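PDB 6RY0: mannan endo-1,6-alpha-mannosidase from Chaetomium thermophilum, which probably acts on alpha-1,6-mannosidic linkages and is implicated in transferring GPI-anchored glycoproteins into the fungal cell wall. Local coordinates for residues A[191-196]-A[245-250]; A[354-359]-A[371-376]; A[270-275]-A[336-341]. One frame throughout, in Å; residues are numbered along the deposited sequence. Where two conformers were deposited one is given.

Contact 1: residues A[191-196]-A[245-250]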
ATOM      1  N   TYR A 191      -4.359  20.600  -0.570  1.00 13.01           N
ATOM      2  CA  TYR A 191      -5.614  20.448   0.159  1.00 11.81           C
ATOM      3  C   TYR A 191      -6.818  20.601  -0.772  1.00 10.97           C
ATOM      4  O   TYR A 191      -7.878  20.064  -0.497  1.00 10.90           O
ATOM      5  CB  TYR A 191      -5.690  21.469   1.279  1.00 13.18           C
ATOM      6  CG  TYR A 191      -6.867  21.318   2.228  1.00 12.89           C
ATOM      7  CD1 TYR A 191      -6.914  20.292   3.180  1.00 12.48           C
ATOM      8  CD2 TYR A 191      -7.900  22.232   2.208  1.00 13.44           C
ATOM      9  CE1 TYR A 191      -7.973  20.197   4.079  1.00 13.04           C
ATOM     10  CE2 TYR A 191      -8.950  22.143   3.092  1.00 13.40           C
ATOM     11  CZ  TYR A 191      -8.987  21.129   4.028  1.00 13.75           C
ATOM     12  OH  TYR A 191     -10.055  21.065   4.911  1.00 15.71           O
ATOM     13  N   ASN A 192      -6.644  21.320  -1.881  1.00 11.17           N
ATOM     14  CA  ASN A 192      -7.698  21.499  -2.868  1.00 11.34           C
ATOM     15  C   ASN A 192      -7.842  20.349  -3.870  1.00 10.56           C
ATOM     16  O   ASN A 192      -8.713  20.408  -4.725  1.00 11.05           O
ATOM     17  CB  ASN A 192      -7.471  22.807  -3.636  1.00 13.43           C
ATOM     18  CG  ASN A 192      -6.206  22.789  -4.501  1.00 15.94           C
ATOM     19  OD1 ASN A 192      -5.240  22.108  -4.224  1.00 17.63           O
ATOM     20  ND2 ASN A 192      -6.218  23.570  -5.561  1.00 18.98           N
ATOM     21  N   TYR A 193      -7.014  19.315  -3.754  1.00 10.10           N
ATOM     22  CA  TYR A 193      -7.049  18.182  -4.667  1.00  9.94           C
ATOM     23  C   TYR A 193      -7.719  17.006  -3.962  1.00  9.60           C
ATOM     24  O   TYR A 193      -7.218  16.510  -2.953  1.00 11.50           O
ATOM     25  CB  TYR A 193      -5.625  17.818  -5.074  1.00 10.45           C
ATOM     26  CG  TYR A 193      -5.458  16.842  -6.220  1.00 10.65           C
ATOM     27  CD1 TYR A 193      -6.105  17.035  -7.433  1.00 12.43           C
ATOM     28  CD2 TYR A 193      -4.563  15.772  -6.139  1.00 10.83           C
ATOM     29  CE1 TYR A 193      -5.899  16.164  -8.504  1.00 12.30           C
ATOM     30  CE2 TYR A 193      -4.358  14.911  -7.211  1.00 11.35           C
ATOM     31  CZ  TYR A 193      -5.018  15.120  -8.396  1.00 11.83           C
ATOM     32  OH  TYR A 193      -4.841  14.299  -9.492  1.00 13.09           O
ATOM     33  N   LYS A 194      -8.863  16.574  -4.471  1.00  8.95           N
ATOM     34  CA  LYS A 194      -9.510  15.365  -3.961  1.00  9.43           C
ATOM     35  C   LYS A 194      -9.089  14.238  -4.886  1.00 10.00           C
ATOM     36  O   LYS A 194      -9.484  14.190  -6.045  1.00 10.63           O
ATOM     37  CB  LYS A 194     -11.023  15.518  -3.899  1.00  9.38           C
ATOM     38  CG  LYS A 194     -11.489  16.445  -2.775  1.00  9.62           C
ATOM     39  CD  LYS A 194     -12.965  16.465  -2.507  1.00 10.09           C
ATOM     40  CE  LYS A 194     -13.221  17.123  -1.173  1.00  9.82           C
ATOM     41  NZ  LYS A 194     -14.660  17.063  -0.757  1.00 10.43           N
ATOM     42  N   ASN A 195      -8.226  13.370  -4.385  1.00 10.52           N
ATOM     43  CA  ASN A 195      -7.609  12.404  -5.234  1.00 10.51           C
ATOM     44  C   ASN A 195      -8.018  10.986  -4.910  1.00  9.33           C
ATOM     45  O   ASN A 195      -8.537  10.663  -3.844  1.00  9.71           O
ATOM     46  CB  ASN A 195      -6.113  12.569  -5.286  1.00 11.41           C
ATOM     47  CG  ASN A 195      -5.429  12.420  -3.980  1.00 11.45           C
ATOM     48  OD1 ASN A 195      -6.034  12.239  -2.917  1.00 14.04           O
ATOM     49  ND2 ASN A 195      -4.115  12.488  -4.036  1.00 12.96           N
ATOM     50  N   THR A 196      -7.803  10.121  -5.891  1.00  8.62           N
ATOM     51  CA  THR A 196      -8.161   8.735  -5.725  1.00  7.83           C
ATOM     52  C   THR A 196      -7.444   8.098  -4.567  1.00  7.61           C
ATOM     53  O   THR A 196      -8.086   7.403  -3.775  1.00  7.71           O
ATOM     54  CB  THR A 196      -7.933   7.976  -7.022  1.00  7.95           C
ATOM     55  OG1 THR A 196      -8.754   8.607  -7.994  1.00  9.11           O
ATOM     56  CG2 THR A 196      -8.269   6.514  -6.862  1.00  8.62           C
ATOM     57  N   GLY A 245      -7.383  12.056  -9.877  1.00  8.99           N
ATOM     58  CA  GLY A 245      -8.064  13.009  -9.005  1.00  9.17           C
ATOM     59  C   GLY A 245      -8.578  14.223  -9.753  1.00  9.56           C
ATOM     60  O   GLY A 245      -8.528  14.242 -10.983  1.00 10.84           O
ATOM     61  N   GLY A 246      -9.076  15.188  -8.987  1.00  9.99           N
ATOM     62  CA  GLY A 246      -9.601  16.425  -9.526  1.00 10.24           C
ATOM     63  C   GLY A 246      -9.604  17.465  -8.415  1.00  9.50           C
ATOM     64  O   GLY A 246      -9.406  17.129  -7.242  1.00  9.92           O
ATOM     65  N   HIS A 247      -9.805  18.734  -8.754  1.00 10.04           N
ATOM     66  CA  HIS A 247      -9.713  19.819  -7.788  1.00 10.48           C
ATOM     67  C   HIS A 247     -11.068  20.386  -7.407  1.00  9.87           C
ATOM     68  O   HIS A 247     -11.976  20.554  -8.251  1.00 10.28           O
ATOM     69  CB  HIS A 247      -8.854  20.954  -8.336  1.00 12.09           C
ATOM     70  CG  HIS A 247      -7.425  20.572  -8.533  1.00 13.68           C
ATOM     71  ND1 HIS A 247      -6.955  20.067  -9.723  1.00 14.88           N
ATOM     72  CD2 HIS A 247      -6.363  20.615  -7.694  1.00 15.49           C
ATOM     73  CE1 HIS A 247      -5.660  19.817  -9.612  1.00 16.07           C
ATOM     74  NE2 HIS A 247      -5.277  20.136  -8.385  1.00 16.65           N
ATOM     75  N   VAL A 248     -11.184  20.792  -6.142  1.00  9.86           N
ATOM     76  CA  VAL A 248     -12.452  21.314  -5.652  1.00 10.20           C
ATOM     77  C   VAL A 248     -12.912  22.576  -6.366  1.00 10.51           C
ATOM     78  O   VAL A 248     -14.105  22.774  -6.543  1.00 11.27           O
ATOM     79  CB  VAL A 248     -12.419  21.538  -4.121  1.00 11.29           C
ATOM     80  CG1 VAL A 248     -12.140  20.237  -3.423  1.00 11.28           C
ATOM     81  CG2 VAL A 248     -11.464  22.608  -3.733  1.00 13.17           C
ATOM     82  N   GLU A 249     -12.002  23.440  -6.797  0.92 10.81           N
ATOM     83  CA  GLU A 249     -12.390  24.661  -7.494  0.92 12.17           C
ATOM     84  C   GLU A 249     -13.128  24.383  -8.794  0.92 11.63           C
ATOM     85  O   GLU A 249     -13.793  25.269  -9.308  0.92 13.03           O
ATOM     86  CB  GLU A 249     -11.153  25.503  -7.827  0.92 15.11           C
ATOM     87  CG  GLU A 249     -10.379  25.992  -6.654  0.92 18.45           C
ATOM     88  CD  GLU A 249      -9.267  25.069  -6.207  0.92 18.59           C
ATOM     89  OE1 GLU A 249      -9.298  23.853  -6.486  0.92 15.52           O
ATOM     90  OE2 GLU A 249      -8.346  25.586  -5.541  0.92 20.38           O
ATOM     91  N   HIS A 250     -12.958  23.184  -9.350  1.00 10.92           N
ATOM     92  CA  HIS A 250     -13.656  22.779 -10.560  1.00 11.24           C
ATOM     93  C   HIS A 250     -14.714  21.729 -10.285  1.00 10.54           C
ATOM     94  O   HIS A 250     -15.109  20.991 -11.199  1.00 11.29           O
ATOM     95  CB  HIS A 250     -12.661  22.261 -11.594  1.00 12.46           C
ATOM     96  CG  HIS A 250     -11.652  23.276 -11.963  1.00 15.16           C
ATOM     97  ND1 HIS A 250     -12.009  24.471 -12.541  1.00 18.25           N
ATOM     98  CD2 HIS A 250     -10.311  23.303 -11.819  1.00 16.91           C
ATOM     99  CE1 HIS A 250     -10.920  25.191 -12.739  1.00 19.73           C
ATOM    100  NE2 HIS A 250      -9.877  24.504 -12.314  1.00 19.60           N
TER
HETATM  101  O   HOH W   1      -2.987  20.606  -5.867  1.00 39.91           O
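K194 and G246 form the hydrogen-bonded pair of a short antiparallel beta ladder, with K194 N 2.9 Å from G246 O and G246 N 3.1 Å from K194 O. The strands 193-195 and 245-247 run at 161° to each other. Beyond the ladder, V248 N donates to N192 O at 2.9 Å, just where the second strand gives way to a 3-10 turn. Y193 and H247 are a non-hydrogen-bonded pair, and their rings lie on the same face of the ladder. CD1 of Y193 sits over one face of the H247 ring, near its rim and 3.3 Å from H247 NE2. The ring planes meet obliquely, at 37°. D244 and N256 bind the Y193 hydroxyl, and D254 takes H247 ND1. At G245 a beta carbon would collide with Y193 CZ and N195 CA. The lack of a side chain lets the tyrosine ring lie over this strand.

The N192 amide turns to E249. Its CG stands between the backbone N and the carbonyl carbon (chi1 66°). ND2 donates to the syn lone pair of E249 OE2 at 2.9 Å. The carboxylate plane stands almost upright to the amide. On the face opposite Y193 and H247, the extended K194 chain passes V248, its CG 3.9 Å from V248 CG1. Its ammonium then reaches D173 and the carbonyls of T175, G178 and G179. This anionic and carbonyl-rich setting would probably keep the buried lysine charged, while the N192-E249 bond is left at the more exposed end.

Contact 2: residues A[354-359]-A[371-376]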
ATOM      1  N   GLU A 354       8.886 -13.048 -12.879  0.92  7.61           N
ATOM      2  CA  GLU A 354       9.995 -13.550 -13.684  0.92  8.47           C
ATOM      3  C   GLU A 354      10.753 -12.407 -14.298  0.92  8.09           C
ATOM      4  O   GLU A 354      11.984 -12.418 -14.313  0.92  8.49           O
ATOM      5  CB  GLU A 354       9.498 -14.500 -14.778  0.92  9.93           C
ATOM      6  CG  GLU A 354       9.033 -15.816 -14.275  0.92 12.84           C
ATOM      7  CD  GLU A 354       8.498 -16.740 -15.342  0.92 16.34           C
ATOM      8  OE1 GLU A 354       8.490 -16.354 -16.534  0.92 19.77           O
ATOM      9  OE2 GLU A 354       8.078 -17.866 -14.994  0.92 17.90           O
ATOM     10  N   ALA A 355      10.055 -11.420 -14.839  1.00  8.35           N
ATOM     11  CA  ALA A 355      10.716 -10.269 -15.427  1.00  8.64           C
ATOM     12  C   ALA A 355      11.439  -9.467 -14.359  1.00  8.37           C
ATOM     13  O   ALA A 355      12.560  -8.978 -14.568  1.00  8.77           O
ATOM     14  CB  ALA A 355       9.712  -9.423 -16.182  1.00  9.35           C
ATOM     15  N   ALA A 356      10.838  -9.318 -13.192  1.00  7.61           N
ATOM     16  CA  ALA A 356      11.495  -8.605 -12.090  1.00  7.86           C
ATOM     17  C   ALA A 356      12.862  -9.233 -11.804  1.00  7.98           C
ATOM     18  O   ALA A 356      13.875  -8.548 -11.746  1.00  9.23           O
ATOM     19  CB  ALA A 356      10.625  -8.645 -10.846  1.00  7.86           C
ATOM     20  N   VAL A 357      12.905 -10.539 -11.617  1.00  8.05           N
ATOM     21  CA  VAL A 357      14.191 -11.148 -11.245  1.00  8.82           C
ATOM     22  C   VAL A 357      15.154 -11.204 -12.427  1.00  8.84           C
ATOM     23  O   VAL A 357      16.362 -11.141 -12.225  1.00  9.51           O
ATOM     24  CB  VAL A 357      14.083 -12.504 -10.574  1.00  9.68           C
ATOM     25  CG1 VAL A 357      13.398 -12.393  -9.221  1.00 10.55           C
ATOM     26  CG2 VAL A 357      13.446 -13.554 -11.425  1.00 10.61           C
ATOM     27  N   LYS A 358      14.661 -11.280 -13.659  0.95  8.55           N
ATOM     28  CA  LYS A 358      15.562 -11.329 -14.823  0.95  9.60           C
ATOM     29  C   LYS A 358      16.462 -10.100 -14.891  0.95  9.09           C
ATOM     30  O   LYS A 358      17.594 -10.211 -15.365  0.95 11.02           O
ATOM     31  CB  LYS A 358      14.757 -11.477 -16.103  0.95 11.38           C
ATOM     32  CG  LYS A 358      15.580 -11.467 -17.364  0.95 16.66           C
ATOM     33  CD  LYS A 358      16.211 -12.796 -17.609  0.95 22.10           C
ATOM     34  CE  LYS A 358      16.961 -12.814 -18.937  0.95 25.61           C
ATOM     35  NZ  LYS A 358      17.719 -14.079 -19.099  0.95 28.25           N
ATOM     36  N   GLN A 359      15.978  -8.936 -14.424  1.00  8.43           N
ATOM     37  CA  GLN A 359      16.761  -7.729 -14.473  1.00  8.60           C
ATOM     38  C   GLN A 359      17.455  -7.390 -13.170  1.00  8.11           C
ATOM     39  O   GLN A 359      18.157  -6.378 -13.112  1.00  9.04           O
ATOM     40  CB  GLN A 359      15.969  -6.542 -15.042  1.00  9.12           C
ATOM     41  CG  GLN A 359      14.731  -6.139 -14.251  1.00  8.80           C
ATOM     42  CD  GLN A 359      15.044  -5.321 -13.006  1.00  8.43           C
ATOM     43  OE1 GLN A 359      15.681  -4.261 -13.074  1.00  8.90           O
ATOM     44  NE2 GLN A 359      14.601  -5.803 -11.861  1.00  8.37           N
ATOM     45  N   PHE A 371      14.107  -1.131 -12.086  1.00  8.05           N
ATOM     46  CA  PHE A 371      12.680  -0.884 -12.173  1.00  7.98           C
ATOM     47  C   PHE A 371      12.055  -1.353 -13.465  1.00  7.88           C
ATOM     48  O   PHE A 371      10.838  -1.595 -13.516  1.00  8.21           O
ATOM     49  CB  PHE A 371      12.431   0.617 -12.082  1.00  7.69           C
ATOM     50  CG  PHE A 371      10.973   1.006 -12.078  1.00  8.01           C
ATOM     51  CD1 PHE A 371      10.152   0.651 -11.015  1.00  8.15           C
ATOM     52  CD2 PHE A 371      10.431   1.739 -13.120  1.00  9.26           C
ATOM     53  CE1 PHE A 371       8.834   1.032 -10.991  1.00  8.55           C
ATOM     54  CE2 PHE A 371       9.108   2.127 -13.081  1.00  9.36           C
ATOM     55  CZ  PHE A 371       8.308   1.753 -12.026  1.00  8.84           C
ATOM     56  N   TYR A 372      12.833  -1.418 -14.539  1.00  8.07           N
ATOM     57  CA  TYR A 372      12.276  -1.510 -15.895  1.00  8.41           C
ATOM     58  C   TYR A 372      12.153  -2.972 -16.278  1.00  8.42           C
ATOM     59  O   TYR A 372      12.852  -3.503 -17.169  1.00  9.34           O
ATOM     60  CB  TYR A 372      13.142  -0.664 -16.869  1.00  9.22           C
ATOM     61  CG  TYR A 372      13.102   0.818 -16.492  1.00  8.86           C
ATOM     62  CD1 TYR A 372      13.960   1.317 -15.536  1.00  9.47           C
ATOM     63  CD2 TYR A 372      12.185   1.684 -17.054  1.00  9.52           C
ATOM     64  CE1 TYR A 372      13.918   2.634 -15.137  1.00  9.43           C
ATOM     65  CE2 TYR A 372      12.125   3.013 -16.669  1.00  9.97           C
ATOM     66  CZ  TYR A 372      12.987   3.484 -15.702  1.00 10.16           C
ATOM     67  OH  TYR A 372      12.915   4.801 -15.337  1.00 11.36           O
ATOM     68  N   TRP A 373      11.241  -3.655 -15.588  1.00  8.17           N
ATOM     69  CA  TRP A 373      11.132  -5.098 -15.715  1.00  8.40           C
ATOM     70  C   TRP A 373      10.735  -5.515 -17.132  1.00  8.12           C
ATOM     71  O   TRP A 373      11.320  -6.429 -17.712  1.00  9.32           O
ATOM     72  CB  TRP A 373      10.142  -5.660 -14.695  1.00  8.19           C
ATOM     73  CG  TRP A 373      10.405  -5.308 -13.266  1.00  8.19           C
ATOM     74  CD1 TRP A 373      11.494  -4.679 -12.726  1.00  7.99           C
ATOM     75  CD2 TRP A 373       9.513  -5.565 -12.182  1.00  7.97           C
ATOM     76  NE1 TRP A 373      11.328  -4.527 -11.365  1.00  8.48           N
ATOM     77  CE2 TRP A 373      10.117  -5.055 -11.005  1.00  8.38           C
ATOM     78  CE3 TRP A 373       8.274  -6.197 -12.083  1.00  8.60           C
ATOM     79  CZ2 TRP A 373       9.523  -5.155  -9.750  1.00  8.87           C
ATOM     80  CZ3 TRP A 373       7.675  -6.292 -10.833  1.00  8.81           C
ATOM     81  CH2 TRP A 373       8.313  -5.770  -9.683  1.00  9.22           C
ATOM     82  N   LYS A 374       9.729  -4.848 -17.675  1.00  8.75           N
ATOM     83  CA  LYS A 374       9.270  -5.198 -19.015  1.00 10.28           C
ATOM     84  C   LYS A 374      10.403  -5.111 -20.040  1.00 10.27           C
ATOM     85  O   LYS A 374      10.471  -5.937 -20.945  1.00 11.86           O
ATOM     86  CB  LYS A 374       8.105  -4.317 -19.414  1.00 11.46           C
ATOM     87  CG  LYS A 374       7.577  -4.570 -20.857  1.00 13.65           C
ATOM     88  CD  LYS A 374       7.039  -6.006 -21.137  1.00 16.23           C
ATOM     89  CE  LYS A 374       6.561  -6.189 -22.576  1.00 19.18           C
ATOM     90  NZ  LYS A 374       7.586  -6.367 -23.628  1.00 22.71           N
ATOM     91  N   SER A 375      11.279  -4.130 -19.890  1.00 10.69           N
ATOM     92  CA  SER A 375      12.378  -3.929 -20.844  1.00 11.75           C
ATOM     93  C   SER A 375      13.333  -5.081 -20.906  1.00 11.44           C
ATOM     94  O   SER A 375      14.074  -5.224 -21.875  1.00 13.33           O
ATOM     95  CB  SER A 375      13.204  -2.687 -20.483  1.00 12.47           C
ATOM     96  OG  SER A 375      14.163  -2.906 -19.447  1.00 12.43           O
ATOM     97  N   GLY A 376      13.404  -5.875 -19.857  1.00 11.85           N
ATOM     98  CA  GLY A 376      14.300  -7.014 -19.829  1.00 12.90           C
ATOM     99  C   GLY A 376      15.738  -6.740 -19.454  1.00 12.76           C
ATOM    100  O   GLY A 376      16.548  -7.671 -19.478  1.00 15.15           O
TER
HETATM  101  O   HOH W   2      13.203  -8.301 -17.089  1.00 12.07           O
HETATM  102  O   HOH W   3      18.632  -8.669 -17.874  1.00 31.23           O
HETATM  103  O   HOH W   4      15.726  -2.221 -14.862  1.00  9.26           O
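The methyl group of A356 lies over the indole face of W373. Its CB is 3.4 Å from the centroid of the six-membered ring and only 8° off the ring normal. This is a CH-pi contact over the ring centre, and it sets the helix end directly against the indole face. A355 packs beside the base of the side chain, its CB 4.1 Å from W373 CB. Q359 meets the five-membered ring instead. Its NE2 is 3.4 Å from W373 CD1, and the amide and indole planes are tilted by 32°. The Q359 chain is folded back, with chi1 61° and a bend at chi2. This fold brings NE2 to A356 O at 2.8 Å, on a lone pair in the carbonyl plane. The bond fixes the rotation of the amide, whose carbonyl oxygen faces the other segment.

Three waters bridge the polar groups of the two segments. One donates to both A355 O and W373 O, and another does the same for K358 O and G376 O. These two link backbone to backbone. The third ties the Q359 amide to the other chain segment, donating to Q359 OE1 at 2.7 Å and accepting from Y372 N at 3.0 Å. W373 also starts a type I turn, closed by G376 N to W373 O. G376 has a positive phi that suits glycine.

W373 NE1 bonds to G370 O, and K324 makes a cation-pi contact with the indole. Around the pair, S394 and V395 of helix 389-401 touch W373. V303 of strand 303-304 touches both W373 and A355, so the end of helix 342-358 is packed between loop, helix and strand.

Contact 3: residues A[270-275]-A[336-341]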
ATOM      1  N   GLY A 270      -9.684  -3.504  -2.003  1.00  6.21           N
ATOM      2  CA  GLY A 270     -10.792  -3.228  -1.117  1.00  6.50           C
ATOM      3  C   GLY A 270     -12.077  -3.838  -1.589  1.00  6.41           C
ATOM      4  O   GLY A 270     -12.889  -4.316  -0.779  1.00  6.86           O
ATOM      5  N   ALA A 271     -12.317  -3.830  -2.907  1.00  6.53           N
ATOM      6  CA  ALA A 271     -13.534  -4.432  -3.452  1.00  6.57           C
ATOM      7  C   ALA A 271     -13.564  -5.935  -3.161  1.00  6.62           C
ATOM      8  O   ALA A 271     -14.640  -6.490  -2.916  1.00  7.14           O
ATOM      9  CB  ALA A 271     -13.631  -4.158  -4.940  1.00  6.93           C
ATOM     10  N   ALA A 272     -12.408  -6.599  -3.199  1.00  6.65           N
ATOM     11  CA  ALA A 272     -12.348  -8.006  -2.889  1.00  6.76           C
ATOM     12  C   ALA A 272     -12.717  -8.262  -1.427  1.00  7.07           C
ATOM     13  O   ALA A 272     -13.448  -9.197  -1.132  1.00  8.22           O
ATOM     14  CB  ALA A 272     -10.961  -8.557  -3.206  1.00  7.35           C
ATOM     15  N   PHE A 273     -12.238  -7.419  -0.497  1.00  6.77           N
ATOM     16  CA  PHE A 273     -12.653  -7.531   0.878  1.00  7.19           C
ATOM     17  C   PHE A 273     -14.152  -7.310   1.020  1.00  7.19           C
ATOM     18  O   PHE A 273     -14.808  -8.040   1.777  1.00  8.26           O
ATOM     19  CB  PHE A 273     -11.843  -6.571   1.798  1.00  6.96           C
ATOM     20  CG  PHE A 273     -10.492  -7.126   2.192  1.00  6.94           C
ATOM     21  CD1 PHE A 273      -9.373  -6.934   1.386  1.00  7.68           C
ATOM     22  CD2 PHE A 273     -10.323  -7.817   3.372  1.00  7.28           C
ATOM     23  CE1 PHE A 273      -8.141  -7.463   1.754  1.00  8.10           C
ATOM     24  CE2 PHE A 273      -9.093  -8.355   3.735  1.00  7.91           C
ATOM     25  CZ  PHE A 273      -8.001  -8.171   2.921  1.00  7.93           C
ATOM     26  N   MET A 274     -14.707  -6.346   0.297  1.00  7.07           N
ATOM     27  CA  MET A 274     -16.144  -6.112   0.355  1.00  7.47           C
ATOM     28  C   MET A 274     -16.928  -7.290  -0.211  1.00  7.74           C
ATOM     29  O   MET A 274     -17.980  -7.652   0.331  1.00  8.91           O
ATOM     30  CB  MET A 274     -16.567  -4.852  -0.377  1.00  7.53           C
ATOM     31  CG  MET A 274     -16.067  -3.563   0.257  1.00  8.09           C
ATOM     32  SD  MET A 274     -16.717  -3.274   1.923  1.00  9.37           S
ATOM     33  CE  MET A 274     -18.406  -2.829   1.521  1.00 11.14           C
ATOM     34  N   TRP A 275     -16.477  -7.883  -1.301  1.00  8.30           N
ATOM     35  CA  TRP A 275     -17.111  -9.075  -1.849  1.00  8.15           C
ATOM     36  C   TRP A 275     -17.096 -10.210  -0.837  1.00  9.03           C
ATOM     37  O   TRP A 275     -18.104 -10.880  -0.618  1.00  9.59           O
ATOM     38  CB  TRP A 275     -16.407  -9.487  -3.142  1.00  8.72           C
ATOM     39  CG  TRP A 275     -16.669 -10.874  -3.595  1.00  9.85           C
ATOM     40  CD1 TRP A 275     -15.717 -11.825  -3.812  1.00 11.31           C
ATOM     41  CD2 TRP A 275     -17.934 -11.495  -3.925  1.00 10.66           C
ATOM     42  NE1 TRP A 275     -16.297 -12.986  -4.261  1.00 13.13           N
ATOM     43  CE2 TRP A 275     -17.651 -12.807  -4.350  1.00 12.40           C
ATOM     44  CE3 TRP A 275     -19.274 -11.067  -3.907  1.00 11.32           C
ATOM     45  CZ2 TRP A 275     -18.647 -13.697  -4.706  1.00 13.59           C
ATOM     46  CZ3 TRP A 275     -20.265 -11.968  -4.278  1.00 13.29           C
ATOM     47  CH2 TRP A 275     -19.928 -13.258  -4.682  1.00 14.41           C
ATOM     48  N   GLN A 336      -6.856 -14.866  -2.572  1.00  8.03           N
ATOM     49  CA  GLN A 336      -7.260 -15.604  -1.388  1.00  8.62           C
ATOM     50  C   GLN A 336      -8.683 -15.269  -0.957  1.00  9.81           C
ATOM     51  O   GLN A 336      -9.445 -16.146  -0.587  1.00 12.33           O
ATOM     52  CB  GLN A 336      -6.325 -15.303  -0.232  1.00  8.66           C
ATOM     53  CG  GLN A 336      -4.895 -15.635  -0.463  1.00  8.68           C
ATOM     54  CD  GLN A 336      -4.060 -15.286   0.742  1.00  8.34           C
ATOM     55  OE1 GLN A 336      -4.073 -14.153   1.182  1.00  9.23           O
ATOM     56  NE2 GLN A 336      -3.383 -16.275   1.326  1.00  9.35           N
ATOM     57  N   ILE A 337      -9.022 -13.983  -1.014  1.00  9.60           N
ATOM     58  CA  ILE A 337     -10.330 -13.616  -0.507  0.60 10.88           C
ATOM     59  C   ILE A 337     -11.391 -13.490  -1.560  1.00 10.35           C
ATOM     60  O   ILE A 337     -12.578 -13.540  -1.222  1.00 10.97           O
ATOM     61  CB  ILE A 337     -10.271 -12.375   0.261  0.60  9.99           C
ATOM     62  CG1 ILE A 337      -9.712 -11.271  -0.610  0.60  8.67           C
ATOM     63  CG2 ILE A 337      -9.422 -12.576   1.492  0.60 11.00           C
ATOM     64  CD1 ILE A 337      -9.777  -9.901   0.012  0.60  9.19           C
ATOM     65  N   ALA A 338     -10.995 -13.487  -2.838  1.00 10.56           N
ATOM     66  CA  ALA A 338     -11.913 -13.602  -3.965  1.00 10.02           C
ATOM     67  C   ALA A 338     -11.376 -14.729  -4.848  1.00 10.28           C
ATOM     68  O   ALA A 338     -10.797 -14.503  -5.901  1.00  9.94           O
ATOM     69  CB  ALA A 338     -12.034 -12.300  -4.732  1.00  9.91           C
ATOM     70  N   PRO A 339     -11.520 -15.972  -4.398  1.00 11.19           N
ATOM     71  CA  PRO A 339     -10.823 -17.072  -5.075  1.00 11.87           C
ATOM     72  C   PRO A 339     -11.195 -17.288  -6.532  1.00 11.16           C
ATOM     73  O   PRO A 339     -10.411 -17.907  -7.246  1.00 11.58           O
ATOM     74  CB  PRO A 339     -11.143 -18.286  -4.202  1.00 14.23           C
ATOM     75  CG  PRO A 339     -12.280 -17.874  -3.395  1.00 14.71           C
ATOM     76  CD  PRO A 339     -12.211 -16.416  -3.189  1.00 12.42           C
ATOM     77  N   HIS A 340     -12.350 -16.801  -6.967  1.00 11.19           N
ATOM     78  CA  HIS A 340     -12.693 -16.949  -8.373  1.00 11.59           C
ATOM     79  C   HIS A 340     -11.735 -16.195  -9.285  1.00 11.09           C
ATOM     80  O   HIS A 340     -11.727 -16.468 -10.488  1.00 12.32           O
ATOM     81  CB  HIS A 340     -14.127 -16.522  -8.622  1.00 11.93           C
ATOM     82  CG  HIS A 340     -14.321 -15.043  -8.675  1.00 11.28           C
ATOM     83  ND1 HIS A 340     -14.418 -14.262  -7.544  1.00 11.34           N
ATOM     84  CD2 HIS A 340     -14.438 -14.213  -9.728  1.00 12.03           C
ATOM     85  CE1 HIS A 340     -14.591 -13.008  -7.908  1.00 11.73           C
ATOM     86  NE2 HIS A 340     -14.610 -12.950  -9.226  1.00 11.92           N
ATOM     87  N   THR A 341     -10.927 -15.279  -8.740  1.00 10.14           N
ATOM     88  CA  THR A 341      -9.969 -14.520  -9.529  1.00  9.77           C
ATOM     89  C   THR A 341      -8.626 -15.219  -9.706  1.00  9.61           C
ATOM     90  O   THR A 341      -7.777 -14.702 -10.430  1.00  9.77           O
ATOM     91  CB  THR A 341      -9.676 -13.150  -8.896  1.00  9.03           C
ATOM     92  OG1 THR A 341      -8.982 -13.316  -7.661  1.00  8.98           O
ATOM     93  CG2 THR A 341     -10.931 -12.325  -8.725  1.00  9.88           C
TER
HETATM   94  O   HOH W   5     -14.647 -15.278  -5.024  1.00 13.41           O
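I337, the last residue of helix 323-337, and A338 just after it pack against A272, F273 and W275 of helix 261-278. This is helix-to-helix-end packing within the (alpha/alpha)6 barrel typical of family GH76. I337 carries the apolar part. Its extended chain brings CD1 over one face of the F273 ring. CD1 lies 3.5 Å from the ring centroid, offset toward the rim, nearest to F273 CD1. The F273 CB bond leads away from helix 323-337, but with chi1 at -82° the ring swings back under the methyl. CD1 of I337 also touches A272 CB at 3.7 Å. I337 was modelled in two conformers. The CD1 contacts hold for the one given and are less certain for the other. The F273 ring also meets P410, V333 and A207, R208 and R211 of helix 196-213. Cutting F273 back to an alanine would probably leave the I337 methyl, in this conformer, without its ring face and open a gap between the helices.

W275 reaches out differently. A chi1 of 163° swings its indole away from its own backbone N and brings the ring edge to A338. CD1 of W275 is 3.8 Å from A338 CB, near the ring plane. H340 comes from beyond A338, its ring plane at a steep angle to the indole. The two rings are joined by a water that lies in the plane of both. W275 NE1 donates to it at 2.9 Å, and H340 ND1 is 2.7 Å from it. D288 holds the far nitrogen of H340, NE2, so both imidazole nitrogens are engaged. The 3-10 turn after the helix is closed on a single carbonyl: A338 O accepts from T341 N at 2.9 Å and from T341 OG1 at 2.8 Å.

In the fold
All three contacts lie within the family 76 region. Contact 1 and contact 2 are the most distant, with centres 35 Å apart. Contact 3 lies 29 Å from the first and 28 Å from the second, centre to centre, and none touches another. Strand 245-247 precedes helix 261-278 of contact 3, and helix 323-337 precedes helix 342-358 of contact 2. The N195 side chain of contact 1 is about 8 Å from that of D129, which binds a second calcium in another structure of this protein but none here. In contact 2 the Y372 side chain is about 9 Å from that of H385, a ligand of the bound calcium, and about 14 Å from the ion. Contact 3 is away from both.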